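Local coordinates for protein exopolyphosphatase (Aquifex aeolicus, PDB 1T6C) that probably hydrolyses phosphoanhydride bonds of polyphosphate or guanosine pentaphosphate and, within an actin-like fold, binds a calcium ion, at residues V142-F154 with R161-L173. Sequence-based numbering, arbitrary orientation.
With CA (calcium ion), chain C.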
ATOM      1  N   VAL A 142      -8.010   7.178   6.540  1.00 11.16           N
ATOM      2  CA  VAL A 142      -6.983   6.186   6.267  1.00 11.05           C
ATOM      3  C   VAL A 142      -6.024   6.847   5.284  1.00 10.08           C
ATOM      4  O   VAL A 142      -6.454   7.374   4.268  1.00 10.78           O
ATOM      5  CB  VAL A 142      -7.596   4.903   5.691  1.00 11.60           C
ATOM      6  CG1 VAL A 142      -6.535   3.947   5.199  1.00 12.96           C
ATOM      7  CG2 VAL A 142      -8.410   4.222   6.743  1.00 11.14           C
ATOM      8  N   VAL A 143      -4.742   6.823   5.629  1.00 10.56           N
ATOM      9  CA  VAL A 143      -3.692   7.436   4.821  1.00 11.39           C
ATOM     10  C   VAL A 143      -2.796   6.328   4.308  1.00 11.19           C
ATOM     11  O   VAL A 143      -2.033   5.736   5.067  1.00 11.11           O
ATOM     12  CB  VAL A 143      -2.877   8.449   5.643  1.00 11.67           C
ATOM     13  CG1 VAL A 143      -1.780   9.080   4.797  1.00 12.32           C
ATOM     14  CG2 VAL A 143      -3.768   9.504   6.205  1.00 13.35           C
ATOM     15  N   ASP A 144      -2.911   6.023   3.028  1.00 10.93           N
ATOM     16  CA  ASP A 144      -2.242   4.852   2.447  1.00 12.60           C
ATOM     17  C   ASP A 144      -1.198   5.270   1.416  1.00 12.51           C
ATOM     18  O   ASP A 144      -1.501   5.601   0.249  1.00 11.94           O
ATOM     19  CB  ASP A 144      -3.263   3.926   1.821  1.00 13.08           C
ATOM     20  CG  ASP A 144      -2.685   2.618   1.397  1.00 17.75           C
ATOM     21  OD1 ASP A 144      -1.431   2.365   1.495  1.00 20.29           O
ATOM     22  OD2 ASP A 144      -3.473   1.768   0.914  1.00 21.36           O
ATOM     23  N   GLN A 145       0.052   5.227   1.855  1.00 11.45           N
ATOM     24  CA  GLN A 145       1.174   5.652   1.052  1.00 11.97           C
ATOM     25  C   GLN A 145       1.851   4.447   0.428  1.00 11.54           C
ATOM     26  O   GLN A 145       2.198   3.489   1.112  1.00 11.77           O
ATOM     27  CB  GLN A 145       2.176   6.446   1.915  1.00 11.18           C
ATOM     28  CG  GLN A 145       3.473   6.773   1.177  1.00 12.91           C
ATOM     29  CD  GLN A 145       4.521   5.705   1.288  1.00 14.55           C
ATOM     30  OE1 GLN A 145       4.820   5.225   2.380  1.00 13.94           O
ATOM     31  NE2 GLN A 145       5.098   5.295   0.139  1.00 14.20           N
ATOM     32  N   GLY A 146       2.049   4.509  -0.890  1.00 10.74           N
ATOM     33  CA  GLY A 146       2.655   3.435  -1.662  1.00 11.17           C
ATOM     34  C   GLY A 146       2.319   3.441  -3.136  1.00 10.94           C
ATOM     35  O   GLY A 146       1.250   3.899  -3.557  1.00 12.04           O
ATOM     36  N   GLY A 147       3.241   2.904  -3.931  1.00 11.80           N
ATOM     37  CA  GLY A 147       2.999   2.648  -5.345  1.00 12.78           C
ATOM     38  C   GLY A 147       2.832   3.877  -6.197  1.00 12.36           C
ATOM     39  O   GLY A 147       2.100   3.849  -7.196  1.00 13.21           O
ATOM     40  N   GLY A 148       3.421   4.986  -5.753  1.00 12.11           N
ATOM     41  CA  GLY A 148       3.364   6.241  -6.464  1.00 12.77           C
ATOM     42  C   GLY A 148       2.309   7.235  -6.032  1.00 11.71           C
ATOM     43  O   GLY A 148       2.181   8.305  -6.629  1.00 11.92           O
ATOM     44  N   SER A 149       1.579   6.922  -4.965  1.00 11.84           N
ATOM     45  CA  SER A 149       0.548   7.810  -4.495  1.00 11.24           C
ATOM     46  C   SER A 149       0.254   7.628  -3.016  1.00 10.64           C
ATOM     47  O   SER A 149       0.630   6.646  -2.397  1.00 11.07           O
ATOM     48  CB  SER A 149      -0.750   7.598  -5.272  1.00 12.54           C
ATOM     49  OG  SER A 149      -1.369   6.342  -4.936  1.00 12.87           O
ATOM     50  N   THR A 150      -0.448   8.604  -2.462  1.00 11.19           N
ATOM     51  CA  THR A 150      -0.985   8.497  -1.146  1.00 10.36           C
ATOM     52  C   THR A 150      -2.463   8.803  -1.211  1.00 10.96           C
ATOM     53  O   THR A 150      -2.867   9.899  -1.680  1.00 11.50           O
ATOM     54  CB  THR A 150      -0.261   9.428  -0.152  1.00 11.54           C
ATOM     55  OG1 THR A 150       1.114   9.035   0.007  1.00 10.60           O
ATOM     56  CG2 THR A 150      -0.835   9.240   1.217  1.00 11.78           C
ATOM     57  N   GLU A 151      -3.271   7.830  -0.781  1.00 10.79           N
ATOM     58  CA  GLU A 151      -4.694   8.009  -0.732  1.00 11.11           C
ATOM     59  C   GLU A 151      -5.112   8.441   0.669  1.00 10.58           C
ATOM     60  O   GLU A 151      -4.587   7.932   1.665  1.00 11.22           O
ATOM     61  CB  GLU A 151      -5.454   6.746  -1.063  1.00 12.07           C
ATOM     62  CG  GLU A 151      -5.511   6.446  -2.532  1.00 13.35           C
ATOM     63  CD  GLU A 151      -4.168   6.031  -3.104  1.00 14.18           C
ATOM     64  OE1 GLU A 151      -3.614   5.053  -2.612  1.00 15.12           O
ATOM     65  OE2 GLU A 151      -3.672   6.717  -4.013  1.00 16.64           O
ATOM     66  N   TYR A 152      -6.061   9.365   0.694  1.00 10.44           N
ATOM     67  CA  TYR A 152      -6.723   9.821   1.913  1.00  9.09           C
ATOM     68  C   TYR A 152      -8.190   9.386   1.841  1.00  9.77           C
ATOM     69  O   TYR A 152      -8.944   9.886   1.004  1.00  9.53           O
ATOM     70  CB  TYR A 152      -6.618  11.364   2.034  1.00  9.12           C
ATOM     71  CG  TYR A 152      -5.202  11.787   2.309  1.00  8.87           C
ATOM     72  CD1 TYR A 152      -4.255  11.796   1.270  1.00  9.55           C
ATOM     73  CD2 TYR A 152      -4.777  12.088   3.587  1.00  9.02           C
ATOM     74  CE1 TYR A 152      -2.923  12.105   1.524  1.00 10.79           C
ATOM     75  CE2 TYR A 152      -3.452  12.377   3.857  1.00 11.19           C
ATOM     76  CZ  TYR A 152      -2.538  12.400   2.835  1.00 11.26           C
ATOM     77  OH  TYR A 152      -1.211  12.653   3.089  1.00 13.92           O
ATOM     78  N   VAL A 153      -8.571   8.440   2.684  1.00 10.26           N
ATOM     79  CA  VAL A 153      -9.885   7.806   2.601  1.00 10.71           C
ATOM     80  C   VAL A 153     -10.630   8.106   3.870  1.00 10.94           C
ATOM     81  O   VAL A 153     -10.242   7.659   4.943  1.00 11.65           O
ATOM     82  CB  VAL A 153      -9.805   6.287   2.406  1.00 10.39           C
ATOM     83  CG1 VAL A 153     -11.155   5.755   1.953  1.00 12.99           C
ATOM     84  CG2 VAL A 153      -8.746   5.952   1.371  1.00 11.34           C
ATOM     85  N   PHE A 154     -11.729   8.838   3.714  1.00 11.89           N
ATOM     86  CA  PHE A 154     -12.530   9.295   4.831  1.00 12.54           C
ATOM     87  C   PHE A 154     -13.805   8.482   4.950  1.00 13.62           C
ATOM     88  O   PHE A 154     -14.486   8.193   3.968  1.00 14.13           O
ATOM     89  CB  PHE A 154     -12.904  10.752   4.619  1.00 12.55           C
ATOM     90  CG  PHE A 154     -11.736  11.672   4.527  1.00 13.32           C
ATOM     91  CD1 PHE A 154     -11.211  12.277   5.670  1.00 16.23           C
ATOM     92  CD2 PHE A 154     -11.181  11.934   3.309  1.00 13.61           C
ATOM     93  CE1 PHE A 154     -10.139  13.150   5.567  1.00 16.83           C
ATOM     94  CE2 PHE A 154     -10.088  12.820   3.198  1.00 16.18           C
ATOM     95  CZ  PHE A 154      -9.577  13.401   4.316  1.00 16.24           C
ATOM     96  N   ARG A 161     -16.944   7.699   2.808  1.00 18.34           N
ATOM     97  CA  ARG A 161     -17.560   8.932   2.306  1.00 20.37           C
ATOM     98  C   ARG A 161     -16.859   9.551   1.139  1.00 19.86           C
ATOM     99  O   ARG A 161     -17.487  10.035   0.199  1.00 21.45           O
ATOM    100  CB  ARG A 161     -17.595   9.949   3.415  1.00 21.71           C
ATOM    101  CG  ARG A 161     -18.680   9.648   4.364  1.00 26.07           C
ATOM    102  CD  ARG A 161     -19.514  10.872   4.779  1.00 29.41           C
ATOM    103  NE  ARG A 161     -20.274  10.498   5.957  1.00 26.92           N
ATOM    104  CZ  ARG A 161     -19.729  10.327   7.135  1.00 27.99           C
ATOM    105  NH1 ARG A 161     -18.425  10.487   7.309  1.00 25.24           N
ATOM    106  NH2 ARG A 161     -20.482   9.961   8.145  1.00 31.16           N
ATOM    107  N   GLU A 162     -15.534   9.557   1.189  1.00 18.73           N
ATOM    108  CA  GLU A 162     -14.766  10.289   0.214  1.00 18.56           C
ATOM    109  C   GLU A 162     -13.371   9.719   0.153  1.00 17.70           C
ATOM    110  O   GLU A 162     -12.828   9.356   1.175  1.00 15.60           O
ATOM    111  CB  GLU A 162     -14.670  11.758   0.608  1.00 20.15           C
ATOM    112  CG  GLU A 162     -13.947  12.581  -0.440  1.00 25.28           C
ATOM    113  CD  GLU A 162     -14.010  14.061  -0.162  1.00 32.26           C
ATOM    114  OE1 GLU A 162     -14.377  14.421   0.977  1.00 35.68           O
ATOM    115  OE2 GLU A 162     -13.697  14.842  -1.090  1.00 36.55           O
ATOM    116  N   VAL A 163     -12.820   9.623  -1.054  1.00 16.53           N
ATOM    117  CA  VAL A 163     -11.398   9.277  -1.216  1.00 16.65           C
ATOM    118  C   VAL A 163     -10.742  10.302  -2.134  1.00 16.34           C
ATOM    119  O   VAL A 163     -11.280  10.667  -3.203  1.00 16.06           O
ATOM    120  CB  VAL A 163     -11.162   7.823  -1.741  1.00 17.55           C
ATOM    121  CG1 VAL A 163     -12.072   7.478  -2.897  1.00 20.57           C
ATOM    122  CG2 VAL A 163      -9.674   7.580  -2.100  1.00 17.79           C
ATOM    123  N   ILE A 164      -9.558  10.753  -1.724  1.00 14.52           N
ATOM    124  CA  ILE A 164      -8.751  11.665  -2.488  1.00 15.30           C
ATOM    125  C   ILE A 164      -7.394  10.992  -2.656  1.00 15.15           C
ATOM    126  O   ILE A 164      -6.738  10.670  -1.679  1.00 15.32           O
ATOM    127  CB  ILE A 164      -8.586  13.053  -1.817  1.00 15.94           C
ATOM    128  CG1 ILE A 164      -9.958  13.708  -1.593  1.00 18.88           C
ATOM    129  CG2 ILE A 164      -7.694  13.947  -2.705  1.00 18.71           C
ATOM    130  CD1 ILE A 164      -9.940  14.860  -0.581  1.00 22.05           C
ATOM    131  N   SER A 165      -6.997  10.762  -3.890  1.00 13.50           N
ATOM    132  CA  SER A 165      -5.666  10.235  -4.204  1.00 14.27           C
ATOM    133  C   SER A 165      -4.720  11.344  -4.624  1.00 13.41           C
ATOM    134  O   SER A 165      -4.977  12.025  -5.615  1.00 15.60           O
ATOM    135  CB  SER A 165      -5.754   9.202  -5.320  1.00 14.93           C
ATOM    136  OG  SER A 165      -4.459   8.697  -5.664  1.00 14.96           O
ATOM    137  N   LEU A 166      -3.612  11.512  -3.902  1.00 12.58           N
ATOM    138  CA  LEU A 166      -2.592  12.506  -4.237  1.00 13.18           C
ATOM    139  C   LEU A 166      -1.420  11.772  -4.887  1.00 13.05           C
ATOM    140  O   LEU A 166      -0.871  10.825  -4.319  1.00 12.27           O
ATOM    141  CB  LEU A 166      -2.114  13.269  -3.003  1.00 14.47           C
ATOM    142  CG  LEU A 166      -3.164  13.984  -2.162  1.00 15.75           C
ATOM    143  CD1 LEU A 166      -2.476  14.751  -1.054  1.00 17.05           C
ATOM    144  CD2 LEU A 166      -4.061  14.867  -2.994  1.00 18.07           C
ATOM    145  N   PRO A 167      -1.038  12.195  -6.079  1.00 13.41           N
ATOM    146  CA  PRO A 167       0.036  11.547  -6.835  1.00 13.92           C
ATOM    147  C   PRO A 167       1.456  11.956  -6.357  1.00 14.69           C
ATOM    148  O   PRO A 167       2.321  12.353  -7.133  1.00 15.77           O
ATOM    149  CB  PRO A 167      -0.293  11.964  -8.259  1.00 14.90           C
ATOM    150  CG  PRO A 167      -0.836  13.349  -8.080  1.00 15.01           C
ATOM    151  CD  PRO A 167      -1.664  13.300  -6.835  1.00 14.60           C
ATOM    152  N   ILE A 168       1.684  11.848  -5.057  1.00 13.47           N
ATOM    153  CA  ILE A 168       2.889  12.360  -4.409  1.00 13.84           C
ATOM    154  C   ILE A 168       3.841  11.198  -4.103  1.00 13.76           C
ATOM    155  O   ILE A 168       4.310  11.025  -2.959  1.00 13.51           O
ATOM    156  CB  ILE A 168       2.542  13.162  -3.132  1.00 14.04           C
ATOM    157  CG1 ILE A 168       1.690  12.330  -2.152  1.00 14.54           C
ATOM    158  CG2 ILE A 168       1.863  14.448  -3.542  1.00 14.65           C
ATOM    159  CD1 ILE A 168       1.405  13.016  -0.822  1.00 13.98           C
ATOM    160  N   GLY A 169       4.125  10.400  -5.126  1.00 12.02           N
ATOM    161  CA  GLY A 169       4.921   9.203  -4.935  1.00 12.14           C
ATOM    162  C   GLY A 169       6.302   9.530  -4.409  1.00 11.74           C
ATOM    163  O   GLY A 169       6.913  10.539  -4.806  1.00 12.57           O
ATOM    164  N   ILE A 170       6.787   8.702  -3.494  1.00 11.49           N
ATOM    165  CA  ILE A 170       8.039   9.010  -2.802  1.00 10.61           C
ATOM    166  C   ILE A 170       9.291   8.913  -3.685  1.00 10.58           C
ATOM    167  O   ILE A 170      10.264   9.606  -3.432  1.00 10.43           O
ATOM    168  CB  ILE A 170       8.165   8.260  -1.482  1.00 10.91           C
ATOM    169  CG1 ILE A 170       8.202   6.751  -1.654  1.00 11.56           C
ATOM    170  CG2 ILE A 170       7.023   8.675  -0.536  1.00 10.93           C
ATOM    171  CD1 ILE A 170       8.488   5.949  -0.359  1.00 12.58           C
ATOM    172  N   VAL A 171       9.295   8.102  -4.730  1.00 10.13           N
ATOM    173  CA  VAL A 171      10.402   8.111  -5.654  1.00 10.35           C
ATOM    174  C   VAL A 171      10.490   9.478  -6.341  1.00 11.37           C
ATOM    175  O   VAL A 171      11.593  10.079  -6.439  1.00 12.08           O
ATOM    176  CB  VAL A 171      10.248   6.936  -6.682  1.00 10.97           C
ATOM    177  CG1 VAL A 171      11.263   7.037  -7.795  1.00 13.54           C
ATOM    178  CG2 VAL A 171      10.408   5.636  -5.971  1.00 11.51           C
ATOM    179  N   ASN A 172       9.360   9.954  -6.852  1.00 10.19           N
ATOM    180  CA  ASN A 172       9.327  11.250  -7.525  1.00 11.10           C
ATOM    181  C   ASN A 172       9.638  12.390  -6.577  1.00 11.25           C
ATOM    182  O   ASN A 172      10.398  13.305  -6.919  1.00 11.46           O
ATOM    183  CB  ASN A 172       7.988  11.427  -8.237  1.00 12.10           C
ATOM    184  CG  ASN A 172       7.856  12.727  -8.973  1.00 13.97           C
ATOM    185  OD1 ASN A 172       8.800  13.237  -9.582  1.00 18.83           O
ATOM    186  ND2 ASN A 172       6.649  13.255  -8.956  1.00 16.91           N
ATOM    187  N   LEU A 173       9.100  12.370  -5.365  1.00  9.81           N
ATOM    188  CA  LEU A 173       9.401  13.446  -4.419  1.00 10.66           C
ATOM    189  C   LEU A 173      10.887  13.504  -4.091  1.00 10.60           C
ATOM    190  O   LEU A 173      11.478  14.584  -4.014  1.00 10.25           O
ATOM    191  CB  LEU A 173       8.633  13.278  -3.119  1.00 11.37           C
ATOM    192  CG  LEU A 173       7.114  13.360  -3.169  1.00 15.35           C
ATOM    193  CD1 LEU A 173       6.516  13.456  -1.796  1.00 18.08           C
ATOM    194  CD2 LEU A 173       6.681  14.470  -4.075  1.00 18.58           C
TER
HETATM  195 CA    CA C 502      -1.019   4.454  -2.342  1.00 14.37          CA
HETATM  196  O   HOH W   1      -0.659   1.949  -1.255  1.00 19.49           O
HETATM  197  O   HOH W   2      -2.447   3.370  -4.453  1.00 20.40           O
HETATM  198  O   HOH W   3       2.951   8.774  -2.003  1.00 13.48           O
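Ser-165 reaches across to Glu-151 and donates from OG to OE2 at 2.7 Å, using the anti lone pair of that oxygen. The syn lone pair of the same OE2 takes a second hydroxyl, Ser-149 OG, at 2.5 Å, so two serines grip one carboxylate oxygen while OE1 is left to bind calcium at 2.7 Å. A bend in the glutamate chain (chi2 70°) turns the carboxylate toward both serines and the metal. Ser-149 serves the ion twice, through its carbonyl O and through a water held by its hydroxyl; an alanine here would probably leave OE2 with the Ser-165 hydroxyl as its one remaining donor of the pair and deprive the calcium-bound water of the hydroxyl it donates to. The carbonyls of Asp-144 and Gly-146 and a second water, which donates to Asp-144 OD1, complete the coordination by six oxygens.

Behind this site stands the antiparallel hairpin of strands 149-156 and 159-166, at one border of a mixed sheet in the actin-like fold; the glycine-rich type I' turn from Gly-146 to Ser-149 leads into it. Paired backbone bonds join Thr-150 to Leu-166 and Tyr-152 to Ile-164, and a classic beta bulge sets Arg-161 and Glu-162 against Phe-154, whose O accepts both amides. Beside Glu-151, Val-153 and Val-163 lie side by side, their CG2 atoms 3.9 Å apart. On the reverse face, Leu-166 CD1 packs 3.7 Å from Tyr-152 CE1, and helix 185-199 covers both residues through Leu-199; the tyrosine hydroxyl bonds to Thr-284. Past the strand, Gly-169, the helix N-cap, comes within 3.7 Å of Gly-148, CA to CA, where a side chain on Gly-169 would clash. Ile-170 CD1 then meets Gln-145 NE2 at 3.5 Å, the amide's OE1 being bound by Thr-215.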